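Local atomic coordinates of ribulose-bisphosphate carboxylase (Alicyclobacillus acidocaldarius subsp. acidocaldarius, PDB entry 4NAS), a protein that belongs to the RuBisCO large-chain family and joins an alpha+beta N-terminal domain to a TIM-barrel domain, with two copies in its assembly. Residues L19-R22 and A28-E31; T97-L102 and G106-E111; A273-P278 and I282-V287. All coordinates share one frame; numbering follows the deposited sequence.

Contact 1. Residues L19-R22 and A28-E31; sequences LRDR and ARAE
Asp21 and Arg29 meet through a salt bridge in which Arg29 NH1 donates to Asp21 OD2 at 2.6 Å. The two flat groups are far from coplanar: the carboxylate and guanidinium planes stand 71° apart. For the arginine, the acceptor lies at the edge of its guanidinium, close to the plane. For the aspartate, the approach is to the anti side of OD2 and 27° out of the carboxylate plane. A single pair, one oxygen and one nitrogen, makes the bond rather than a two-pronged pairing. The other oxygen, Asp21 OD1, accepts from Arg22 N at 2.6 Å, also on its anti side, and the carboxylate is thereby held through both oxygens. Arg29 spans the gap because CG stands anti to the backbone N (chi1 -177°) and the chain runs extended to NE.

Segment 19-22 lies on strand 12-22. Segment 28-31 belongs to helix 26-36, which follows that strand after a short turn in the alpha+beta N-terminal domain of the RuBisCO large-chain family. The helix packs on the sheet, where Ala30 touches Val60, Ile63 and Ile78.

Leu19 points toward the helix and lays CD2 over one face of the guanidinium, while its CD1 comes to 4.3 Å from Arg29 NH1. A water in the guanidinium plane extends the polar link: it accepts from Arg29 NH1 at 2.9 Å and lies 3.1 Å from Arg20 O, to which it can donate. Arg20 itself turns away from the helix, and its side chain forms salt bridges with Asp73 and Asp71.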
ATOM      1  N   LEU B  19     -20.426  -0.757  -5.382  1.00 21.75           N
ATOM      2  CA  LEU B  19     -20.003  -0.794  -6.785  1.00 24.30           C
ATOM      3  C   LEU B  19     -21.105  -0.329  -7.729  1.00 27.00           C
ATOM      4  O   LEU B  19     -22.292  -0.339  -7.372  1.00 26.84           O
ATOM      5  CB  LEU B  19     -19.542  -2.200  -7.171  1.00 31.09           C
ATOM      6  CG  LEU B  19     -20.504  -3.371  -6.907  1.00 37.16           C
ATOM      7  CD1 LEU B  19     -21.489  -3.590  -8.040  1.00 35.94           C
ATOM      8  CD2 LEU B  19     -19.747  -4.660  -6.629  1.00 43.11           C
ATOM      9  N   ARG B  20     -20.702   0.072  -8.934  1.00 25.59           N
ATOM     10  CA  ARG B  20     -21.645   0.453  -9.983  1.00 37.65           C
ATOM     11  C   ARG B  20     -21.642  -0.610 -11.081  1.00 38.08           C
ATOM     12  O   ARG B  20     -20.582  -1.079 -11.489  1.00 31.77           O
ATOM     13  CB  ARG B  20     -21.272   1.820 -10.561  1.00 29.18           C
ATOM     14  CG  ARG B  20     -22.136   2.265 -11.719  1.00 31.90           C
ATOM     15  CD  ARG B  20     -21.794   3.678 -12.152  1.00 38.86           C
ATOM     16  NE  ARG B  20     -22.626   4.106 -13.274  1.00 47.07           N
ATOM     17  CZ  ARG B  20     -23.151   5.323 -13.408  1.00 47.39           C
ATOM     18  NH1 ARG B  20     -22.943   6.247 -12.480  1.00 42.51           N
ATOM     19  NH2 ARG B  20     -23.899   5.614 -14.468  1.00 45.31           N
ATOM     20  N   ASP B  21     -22.821  -1.000 -11.555  1.00 38.38           N
ATOM     21  CA  ASP B  21     -22.909  -1.991 -12.623  1.00 35.97           C
ATOM     22  C   ASP B  21     -24.329  -2.036 -13.152  1.00 43.50           C
ATOM     23  O   ASP B  21     -25.148  -1.185 -12.804  1.00 46.56           O
ATOM     24  CB  ASP B  21     -22.500  -3.374 -12.117  1.00 37.53           C
ATOM     25  CG  ASP B  21     -21.850  -4.227 -13.196  1.00 41.93           C
ATOM     26  OD1 ASP B  21     -22.294  -4.173 -14.361  1.00 43.25           O
ATOM     27  OD2 ASP B  21     -20.886  -4.960 -12.871  1.00 43.92           O
ATOM     28  N   ARG B  22     -24.621  -3.018 -14.000  1.00 47.10           N
ATOM     29  CA  ARG B  22     -25.982  -3.208 -14.493  1.00 52.79           C
ATOM     30  C   ARG B  22     -26.714  -4.224 -13.621  1.00 54.19           C
ATOM     31  O   ARG B  22     -26.110  -5.174 -13.112  1.00 51.86           O
ATOM     32  CB  ARG B  22     -25.985  -3.643 -15.958  1.00 57.54           C
ATOM     33  CG  ARG B  22     -25.280  -2.667 -16.873  1.00 59.63           C
ATOM     34  CD  ARG B  22     -25.756  -2.788 -18.315  1.00 67.90           C
ATOM     35  NE  ARG B  22     -27.154  -2.389 -18.483  1.00 68.54           N
ATOM     36  CZ  ARG B  22     -27.584  -1.131 -18.446  1.00 66.72           C
ATOM     37  NH1 ARG B  22     -28.872  -0.865 -18.614  1.00 66.89           N
ATOM     38  NH2 ARG B  22     -26.729  -0.137 -18.230  1.00 65.11           N
ATOM     39  N   ALA B  28     -24.708 -12.795 -11.086  1.00 46.84           N
ATOM     40  CA  ALA B  28     -23.581 -13.542 -11.645  1.00 35.97           C
ATOM     41  C   ALA B  28     -22.229 -12.975 -11.186  1.00 46.83           C
ATOM     42  O   ALA B  28     -21.320 -13.724 -10.832  1.00 43.14           O
ATOM     43  CB  ALA B  28     -23.656 -13.569 -13.163  1.00 38.60           C
ATOM     44  N   ARG B  29     -22.094 -11.653 -11.199  1.00 31.36           N
ATOM     45  CA  ARG B  29     -20.836 -11.042 -10.798  1.00 35.35           C
ATOM     46  C   ARG B  29     -20.498 -11.404  -9.355  1.00 33.69           C
ATOM     47  O   ARG B  29     -19.363 -11.768  -9.062  1.00 29.34           O
ATOM     48  CB  ARG B  29     -20.865  -9.527 -10.981  1.00 35.36           C
ATOM     49  CG  ARG B  29     -19.547  -8.871 -10.637  1.00 41.74           C
ATOM     50  CD  ARG B  29     -19.530  -7.404 -10.966  1.00 41.72           C
ATOM     51  NE  ARG B  29     -18.344  -6.764 -10.413  1.00 37.32           N
ATOM     52  CZ  ARG B  29     -18.038  -5.480 -10.563  1.00 42.08           C
ATOM     53  NH1 ARG B  29     -18.826  -4.681 -11.273  1.00 39.07           N
ATOM     54  NH2 ARG B  29     -16.930  -4.994 -10.005  1.00 41.02           N
ATOM     55  N   ALA B  30     -21.496 -11.348  -8.470  1.00 32.34           N
ATOM     56  CA  ALA B  30     -21.295 -11.739  -7.075  1.00 31.07           C
ATOM     57  C   ALA B  30     -20.892 -13.212  -6.917  1.00 31.39           C
ATOM     58  O   ALA B  30     -19.984 -13.528  -6.143  1.00 29.94           O
ATOM     59  CB  ALA B  30     -22.539 -11.404  -6.224  1.00 29.41           C
ATOM     60  N   GLU B  31     -21.567 -14.106  -7.640  1.00 32.91           N
ATOM     61  CA  GLU B  31     -21.236 -15.534  -7.598  1.00 34.56           C
ATOM     62  C   GLU B  31     -19.807 -15.800  -8.099  1.00 32.06           C
ATOM     63  O   GLU B  31     -19.075 -16.619  -7.536  1.00 28.54           O
ATOM     64  CB  GLU B  31     -22.258 -16.346  -8.416  1.00 44.72           C
ATOM     65  CG  GLU B  31     -22.251 -17.847  -8.139  1.00 53.88           C
ATOM     66  CD  GLU B  31     -22.856 -18.216  -6.785  1.00 63.54           C
ATOM     67  OE1 GLU B  31     -22.623 -19.356  -6.326  1.00 68.27           O
ATOM     68  OE2 GLU B  31     -23.570 -17.379  -6.185  1.00 64.17           O
TER
HETATM   69  O   HOH W   1     -17.702  -1.996 -10.886  1.00 38.75           O

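Contact 2. Residues T97-L102 and G106-E111; sequences TVFGKL and GEIRLE
Ile108 is the first residue of segment 106-111 to meet 97-102, and its two branches do different work. CG1 stands anti to the backbone N (chi1 -176°), so that Ile108 CD1 meets Leu102 CD1 at 3.6 Å with the two side chains at about a right angle. The other branch, CG2, lies 3.4 Å from Leu102 O and also reaches the Phe99 ring, 4.1 Å from CE1. The carbonyl of Ile108 comes to the rim of the same ring, its O near the ring plane and 3.6 Å from Phe99 CZ.

At Arg109 the backbone passes the ring, with CA 3.9 Å from Phe99 CZ, while the side chain points away. Its guanidinium donates from NH1 to Glu111 OE2 and uses NE and NH2 on the carbonyls of Tyr280 and Tyr275. This alternation is that of a beta-strand: 108-114 lies between 12-22 and 281-282 in the mixed sheet, and helix 91-99, with the turn after it, packs against one face of it in the N-terminal domain of this RuBisCO-family protein.

Leu110 again points toward segment 97-102. Its CB sits over the centre of the Phe99 ring in a CH-pi contact, 4.0 Å from the centroid and 8° off the ring normal, and its backbone N lies over the same face. Beyond the ring, Leu110 CD2 reaches Val98 CG2 at 4.0 Å. On the helix side, Phe99 also packs on Ala273 of the second subunit, and Tyr17 of strand 12-22 touches both Phe99 and Leu102.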
ATOM      1  N   THR B  97      -6.948 -11.307  -0.897  1.00 17.05           N
ATOM      2  CA  THR B  97      -8.195 -12.070  -1.002  1.00 21.52           C
ATOM      3  C   THR B  97      -9.413 -11.148  -1.151  1.00 20.20           C
ATOM      4  O   THR B  97     -10.218 -11.325  -2.063  1.00 20.38           O
ATOM      5  CB  THR B  97      -8.358 -13.002   0.202  1.00 17.19           C
ATOM      6  OG1 THR B  97      -7.225 -13.886   0.271  1.00 17.74           O
ATOM      7  CG2 THR B  97      -9.681 -13.801   0.121  1.00 19.55           C
ATOM      8  N   VAL B  98      -9.550 -10.148  -0.278  1.00 23.77           N
ATOM      9  CA  VAL B  98     -10.795  -9.362  -0.274  1.00 15.72           C
ATOM     10  C   VAL B  98     -10.843  -8.186  -1.253  1.00 15.54           C
ATOM     11  O   VAL B  98     -11.932  -7.715  -1.598  1.00 17.30           O
ATOM     12  CB  VAL B  98     -11.192  -8.887   1.146  1.00 17.12           C
ATOM     13  CG1 VAL B  98     -11.242 -10.062   2.129  1.00 15.95           C
ATOM     14  CG2 VAL B  98     -10.247  -7.802   1.644  1.00 20.07           C
ATOM     15  N   PHE B  99      -9.677  -7.700  -1.681  1.00 15.38           N
ATOM     16  CA  PHE B  99      -9.606  -6.511  -2.536  1.00 19.84           C
ATOM     17  C   PHE B  99      -8.273  -6.523  -3.285  1.00 23.16           C
ATOM     18  O   PHE B  99      -7.559  -5.517  -3.335  1.00 20.23           O
ATOM     19  CB  PHE B  99      -9.782  -5.225  -1.714  1.00 23.27           C
ATOM     20  CG  PHE B  99     -10.503  -4.109  -2.462  1.00 25.75           C
ATOM     21  CD1 PHE B  99     -11.711  -4.345  -3.095  1.00 21.37           C
ATOM     22  CD2 PHE B  99      -9.956  -2.835  -2.534  1.00 19.53           C
ATOM     23  CE1 PHE B  99     -12.368  -3.329  -3.772  1.00 16.19           C
ATOM     24  CE2 PHE B  99     -10.602  -1.810  -3.216  1.00 22.20           C
ATOM     25  CZ  PHE B  99     -11.803  -2.053  -3.841  1.00 22.89           C
ATOM     26  N   GLY B 100      -7.953  -7.678  -3.862  1.00 16.09           N
ATOM     27  CA  GLY B 100      -6.687  -7.870  -4.562  1.00 17.53           C
ATOM     28  C   GLY B 100      -6.911  -7.577  -6.031  1.00 26.01           C
ATOM     29  O   GLY B 100      -6.801  -6.423  -6.492  1.00 19.62           O
ATOM     30  N   LYS B 101      -7.251  -8.632  -6.761  1.00 30.29           N
ATOM     31  CA  LYS B 101      -7.692  -8.488  -8.137  1.00 28.33           C
ATOM     32  C   LYS B 101      -8.987  -7.687  -8.184  1.00 21.95           C
ATOM     33  O   LYS B 101      -9.231  -6.962  -9.137  1.00 20.15           O
ATOM     34  CB  LYS B 101      -7.911  -9.855  -8.776  1.00 28.66           C
ATOM     35  CG  LYS B 101      -8.368  -9.769 -10.214  1.00 39.76           C
ATOM     36  CD  LYS B 101      -9.443 -10.788 -10.524  1.00 48.68           C
ATOM     37  CE  LYS B 101      -8.852 -12.168 -10.704  1.00 53.12           C
ATOM     38  NZ  LYS B 101      -9.892 -13.241 -10.697  1.00 56.17           N
ATOM     39  N   LEU B 102      -9.821  -7.820  -7.151  1.00 17.32           N
ATOM     40  CA  LEU B 102     -11.126  -7.161  -7.167  1.00 25.79           C
ATOM     41  C   LEU B 102     -11.010  -5.637  -7.194  1.00 24.81           C
ATOM     42  O   LEU B 102     -11.899  -4.954  -7.723  1.00 16.54           O
ATOM     43  CB  LEU B 102     -11.979  -7.607  -5.981  1.00 25.97           C
ATOM     44  CG  LEU B 102     -13.430  -7.139  -5.894  1.00 29.08           C
ATOM     45  CD1 LEU B 102     -14.233  -7.523  -7.137  1.00 18.62           C
ATOM     46  CD2 LEU B 102     -14.065  -7.752  -4.656  1.00 34.01           C
ATOM     47  N   GLY B 106     -13.030  -1.870 -12.045  1.00 26.25           N
ATOM     48  CA  GLY B 106     -13.776  -0.643 -12.272  1.00 23.43           C
ATOM     49  C   GLY B 106     -14.218   0.100 -11.024  1.00 24.12           C
ATOM     50  O   GLY B 106     -13.496   0.198 -10.027  1.00 21.30           O
ATOM     51  N   GLU B 107     -15.430   0.645 -11.065  1.00 21.49           N
ATOM     52  CA  GLU B 107     -15.933   1.402  -9.916  1.00 21.24           C
ATOM     53  C   GLU B 107     -16.399   0.494  -8.788  1.00 22.06           C
ATOM     54  O   GLU B 107     -17.524   0.018  -8.796  1.00 26.19           O
ATOM     55  CB  GLU B 107     -17.067   2.330 -10.342  1.00 24.46           C
ATOM     56  CG  GLU B 107     -17.580   3.196  -9.204  1.00 22.81           C
ATOM     57  CD  GLU B 107     -18.521   4.274  -9.681  1.00 31.47           C
ATOM     58  OE1 GLU B 107     -18.538   4.538 -10.905  1.00 22.23           O
ATOM     59  OE2 GLU B 107     -19.243   4.842  -8.825  1.00 31.41           O
ATOM     60  N   ILE B 108     -15.530   0.253  -7.809  1.00 16.88           N
ATOM     61  CA  ILE B 108     -15.859  -0.629  -6.693  1.00 16.90           C
ATOM     62  C   ILE B 108     -15.019  -0.176  -5.502  1.00 16.09           C
ATOM     63  O   ILE B 108     -13.899   0.268  -5.694  1.00 16.00           O
ATOM     64  CB  ILE B 108     -15.526  -2.111  -7.019  1.00 17.05           C
ATOM     65  CG1 ILE B 108     -15.966  -3.023  -5.884  1.00 18.54           C
ATOM     66  CG2 ILE B 108     -14.005  -2.319  -7.352  1.00 16.38           C
ATOM     67  CD1 ILE B 108     -16.038  -4.491  -6.316  1.00 24.91           C
ATOM     68  N   ARG B 109     -15.568  -0.279  -4.299  1.00 19.82           N
ATOM     69  CA  ARG B 109     -14.890   0.211  -3.098  1.00 17.97           C
ATOM     70  C   ARG B 109     -15.197  -0.681  -1.916  1.00 15.74           C
ATOM     71  O   ARG B 109     -16.366  -1.020  -1.666  1.00 17.18           O
ATOM     72  CB  ARG B 109     -15.357   1.651  -2.822  1.00 15.94           C
ATOM     73  CG  ARG B 109     -14.776   2.340  -1.607  1.00 17.59           C
ATOM     74  CD  ARG B 109     -15.381   3.760  -1.487  1.00 24.52           C
ATOM     75  NE  ARG B 109     -14.462   4.710  -0.865  1.00 23.62           N
ATOM     76  CZ  ARG B 109     -14.574   5.167   0.370  1.00 23.47           C
ATOM     77  NH1 ARG B 109     -15.573   4.771   1.146  1.00 27.76           N
ATOM     78  NH2 ARG B 109     -13.677   6.023   0.833  1.00 22.78           N
ATOM     79  N   LEU B 110     -14.161  -1.051  -1.168  1.00 18.31           N
ATOM     80  CA  LEU B 110     -14.341  -1.859   0.040  1.00 16.28           C
ATOM     81  C   LEU B 110     -14.784  -0.996   1.230  1.00 23.41           C
ATOM     82  O   LEU B 110     -14.048  -0.087   1.670  1.00 18.86           O
ATOM     83  CB  LEU B 110     -13.040  -2.612   0.358  1.00 17.99           C
ATOM     84  CG  LEU B 110     -13.022  -3.455   1.638  1.00 19.61           C
ATOM     85  CD1 LEU B 110     -14.024  -4.610   1.557  1.00 19.32           C
ATOM     86  CD2 LEU B 110     -11.601  -3.991   1.824  1.00 16.07           C
ATOM     87  N   GLU B 111     -15.978  -1.296   1.743  1.00 16.25           N
ATOM     88  CA  GLU B 111     -16.692  -0.457   2.706  1.00 24.90           C
ATOM     89  C   GLU B 111     -16.642  -1.015   4.117  1.00 22.87           C
ATOM     90  O   GLU B 111     -16.669  -0.270   5.102  1.00 19.22           O
ATOM     91  CB  GLU B 111     -18.173  -0.367   2.314  1.00 29.08           C
ATOM     92  CG  GLU B 111     -18.458   0.359   1.007  1.00 39.13           C
ATOM     93  CD  GLU B 111     -18.433   1.862   1.169  1.00 47.97           C
ATOM     94  OE1 GLU B 111     -19.523   2.475   1.180  1.00 48.92           O
ATOM     95  OE2 GLU B 111     -17.326   2.426   1.297  1.00 50.32           O
TER

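Contact 3. Residues A273-P278 and I282-V287; sequences ALYGSP and IAADIV
A chi1 of 74° sets Tyr275 CG between its own backbone N and carbonyl carbon, and the second torsion turns the ring so that one face receives Ala284. The methyl, Ala284 CB, stands 3.5 Å above the ring plane but is displaced from the centre toward the rim. The distances agree with that offset: Ala284 CB is 3.5 Å from Tyr275 CG and 3.8 Å from the ring centroid, 22° off the normal, which makes a CH-pi contact. At the base of the same side chain, Tyr275 CB lies 3.2 Å from Ile282 O.

One backbone hydrogen bond joins the segments, Ile282 N to Leu274 O at 3.1 Å; the donor sits 45° out of the carbonyl plane. Nearby, Leu274 CB meets Val287 CG2 at 4.3 Å. Ala283 occupies the N-cap position of helix 284-295, and its carbonyl accepts from both Ile286 N and Val287 N, which fixes the first turn that carries Ala284 and Val287.

Across the dimer interface, Leu274 packs on Leu274 of the second subunit, and Tyr275 on Met104 of that subunit. The contact lies in the connection between parallel strands 264-267 and 299-303 of the barrel domain: short helix 272-275, strand 281-282, which leaves the barrel to pair with 108-114, and helix 284-295 form the beta-alpha-beta crossover of a TIM barrel.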
ATOM      1  N   ALA B 273      -4.437   8.103  -0.550  1.00 13.01           N
ATOM      2  CA  ALA B 273      -4.444   7.550  -1.894  1.00 14.09           C
ATOM      3  C   ALA B 273      -5.370   6.354  -1.978  1.00 17.11           C
ATOM      4  O   ALA B 273      -5.737   5.952  -3.077  1.00 16.89           O
ATOM      5  CB  ALA B 273      -3.017   7.147  -2.341  1.00 12.68           C
ATOM      6  N   LEU B 274      -5.738   5.794  -0.821  1.00 14.20           N
ATOM      7  CA  LEU B 274      -6.634   4.646  -0.774  1.00 17.29           C
ATOM      8  C   LEU B 274      -8.081   5.077  -0.511  1.00 15.74           C
ATOM      9  O   LEU B 274      -8.995   4.499  -1.060  1.00 20.40           O
ATOM     10  CB  LEU B 274      -6.190   3.627   0.293  1.00 17.49           C
ATOM     11  CG  LEU B 274      -4.889   2.868  -0.023  1.00 17.91           C
ATOM     12  CD1 LEU B 274      -4.356   2.152   1.204  1.00 23.05           C
ATOM     13  CD2 LEU B 274      -5.081   1.905  -1.188  1.00 19.43           C
ATOM     14  N   TYR B 275      -8.285   6.115   0.301  1.00 18.24           N
ATOM     15  CA  TYR B 275      -9.645   6.427   0.755  1.00 12.56           C
ATOM     16  C   TYR B 275     -10.260   7.720   0.222  1.00 18.54           C
ATOM     17  O   TYR B 275     -11.453   7.972   0.410  1.00 22.08           O
ATOM     18  CB  TYR B 275      -9.701   6.389   2.286  1.00 15.32           C
ATOM     19  CG  TYR B 275      -9.034   7.575   2.970  1.00 20.05           C
ATOM     20  CD1 TYR B 275      -9.588   8.844   2.871  1.00 17.58           C
ATOM     21  CD2 TYR B 275      -7.875   7.424   3.731  1.00 23.35           C
ATOM     22  CE1 TYR B 275      -9.000   9.936   3.451  1.00 18.36           C
ATOM     23  CE2 TYR B 275      -7.292   8.525   4.351  1.00 18.32           C
ATOM     24  CZ  TYR B 275      -7.874   9.776   4.192  1.00 21.62           C
ATOM     25  OH  TYR B 275      -7.375  10.910   4.765  1.00 27.76           O
ATOM     26  N   GLY B 276      -9.448   8.544  -0.424  1.00 21.70           N
ATOM     27  CA  GLY B 276      -9.867   9.873  -0.836  1.00 19.16           C
ATOM     28  C   GLY B 276     -11.093   9.939  -1.723  1.00 25.04           C
ATOM     29  O   GLY B 276     -11.956  10.818  -1.580  1.00 21.38           O
ATOM     30  N   SER B 277     -11.177   8.998  -2.648  1.00 16.60           N
ATOM     31  CA  SER B 277     -12.287   8.969  -3.573  1.00 14.78           C
ATOM     32  C   SER B 277     -13.539   8.402  -2.900  1.00 32.21           C
ATOM     33  O   SER B 277     -13.463   7.452  -2.128  1.00 30.44           O
ATOM     34  CB  SER B 277     -11.930   8.114  -4.781  1.00 18.43           C
ATOM     35  OG  SER B 277     -13.089   7.500  -5.304  1.00 35.74           O
ATOM     36  N   PRO B 278     -14.708   8.973  -3.207  1.00 30.81           N
ATOM     37  CA  PRO B 278     -15.931   8.403  -2.640  1.00 30.56           C
ATOM     38  C   PRO B 278     -16.370   7.088  -3.298  1.00 26.41           C
ATOM     39  O   PRO B 278     -17.195   6.404  -2.717  1.00 24.63           O
ATOM     40  CB  PRO B 278     -16.977   9.503  -2.887  1.00 31.37           C
ATOM     41  CG  PRO B 278     -16.454  10.278  -4.027  1.00 32.99           C
ATOM     42  CD  PRO B 278     -14.951  10.258  -3.875  1.00 25.34           C
ATOM     43  N   ILE B 282     -10.567   1.890  -0.511  1.00 16.41           N
ATOM     44  CA  ILE B 282     -10.941   1.282   0.750  1.00 14.77           C
ATOM     45  C   ILE B 282     -11.332   2.392   1.715  1.00 20.68           C
ATOM     46  O   ILE B 282     -10.618   3.384   1.802  1.00 15.38           O
ATOM     47  CB  ILE B 282      -9.727   0.549   1.359  1.00 15.16           C
ATOM     48  CG1 ILE B 282      -9.158  -0.473   0.380  1.00 17.63           C
ATOM     49  CG2 ILE B 282     -10.105  -0.137   2.652  1.00 18.14           C
ATOM     50  CD1 ILE B 282      -7.894  -1.108   0.871  1.00 15.68           C
ATOM     51  N   ALA B 283     -12.438   2.225   2.448  1.00 15.01           N
ATOM     52  CA  ALA B 283     -12.907   3.238   3.407  1.00 17.86           C
ATOM     53  C   ALA B 283     -11.852   3.665   4.432  1.00 20.07           C
ATOM     54  O   ALA B 283     -11.086   2.841   4.943  1.00 15.77           O
ATOM     55  CB  ALA B 283     -14.158   2.758   4.127  1.00 16.30           C
ATOM     56  N   ALA B 284     -11.846   4.947   4.768  1.00 19.78           N
ATOM     57  CA  ALA B 284     -10.849   5.454   5.697  1.00 20.86           C
ATOM     58  C   ALA B 284     -10.898   4.800   7.064  1.00 15.29           C
ATOM     59  O   ALA B 284      -9.868   4.649   7.683  1.00 12.77           O
ATOM     60  CB  ALA B 284     -10.925   6.960   5.825  1.00 12.74           C
ATOM     61  N   ASP B 285     -12.069   4.376   7.538  1.00 13.47           N
ATOM     62  CA  ASP B 285     -12.111   3.779   8.867  1.00 15.14           C
ATOM     63  C   ASP B 285     -11.414   2.417   8.908  1.00 19.50           C
ATOM     64  O   ASP B 285     -10.966   1.957   9.970  1.00 17.92           O
ATOM     65  CB  ASP B 285     -13.543   3.677   9.393  1.00 13.60           C
ATOM     66  CG  ASP B 285     -14.408   2.810   8.516  1.00 31.02           C
ATOM     67  OD1 ASP B 285     -14.635   3.211   7.353  1.00 30.68           O
ATOM     68  OD2 ASP B 285     -14.843   1.736   8.977  1.00 26.36           O
ATOM     69  N   ILE B 286     -11.337   1.760   7.758  1.00 18.95           N
ATOM     70  CA  ILE B 286     -10.673   0.475   7.688  1.00 22.28           C
ATOM     71  C   ILE B 286      -9.173   0.755   7.661  1.00 22.20           C
ATOM     72  O   ILE B 286      -8.412   0.199   8.446  1.00 15.76           O
ATOM     73  CB  ILE B 286     -11.113  -0.329   6.433  1.00 15.70           C
ATOM     74  CG1 ILE B 286     -12.595  -0.709   6.525  1.00 18.05           C
ATOM     75  CG2 ILE B 286     -10.196  -1.584   6.197  1.00 13.03           C
ATOM     76  CD1 ILE B 286     -13.154  -1.291   5.198  1.00 20.99           C
ATOM     77  N   VAL B 287      -8.773   1.660   6.779  1.00 18.91           N
ATOM     78  CA  VAL B 287      -7.349   1.962   6.547  1.00 22.13           C
ATOM     79  C   VAL B 287      -6.669   2.562   7.795  1.00 23.39           C
ATOM     80  O   VAL B 287      -5.576   2.146   8.199  1.00 15.77           O
ATOM     81  CB  VAL B 287      -7.185   2.941   5.369  1.00 17.83           C
ATOM     82  CG1 VAL B 287      -5.714   3.326   5.180  1.00 19.29           C
ATOM     83  CG2 VAL B 287      -7.747   2.341   4.069  1.00 19.86           C
TER

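From the N terminus, contact 1 closes the short turn between strand 12-22 and helix 26-36. Contact 2 then closes the one between helix 91-99 and strand 108-114, and contact 3 closes the connection, with short strand 281-282, between helices 272-275 and 284-295. The three loops follow in series; none nests or crosses. Contacts 1 and 2 share a sheet, since strands 12-22 and 108-114 are neighbours, with Arg20 N 3.2 Å from Glu107 O. Contacts 2 and 3 join the N-terminal and barrel domains: Ala283 N lies 2.9 Å from Leu110 O, and both contacts touch the second subunit. Contacts 1 and 3 do not touch, their nearest atoms being about 8 Å apart.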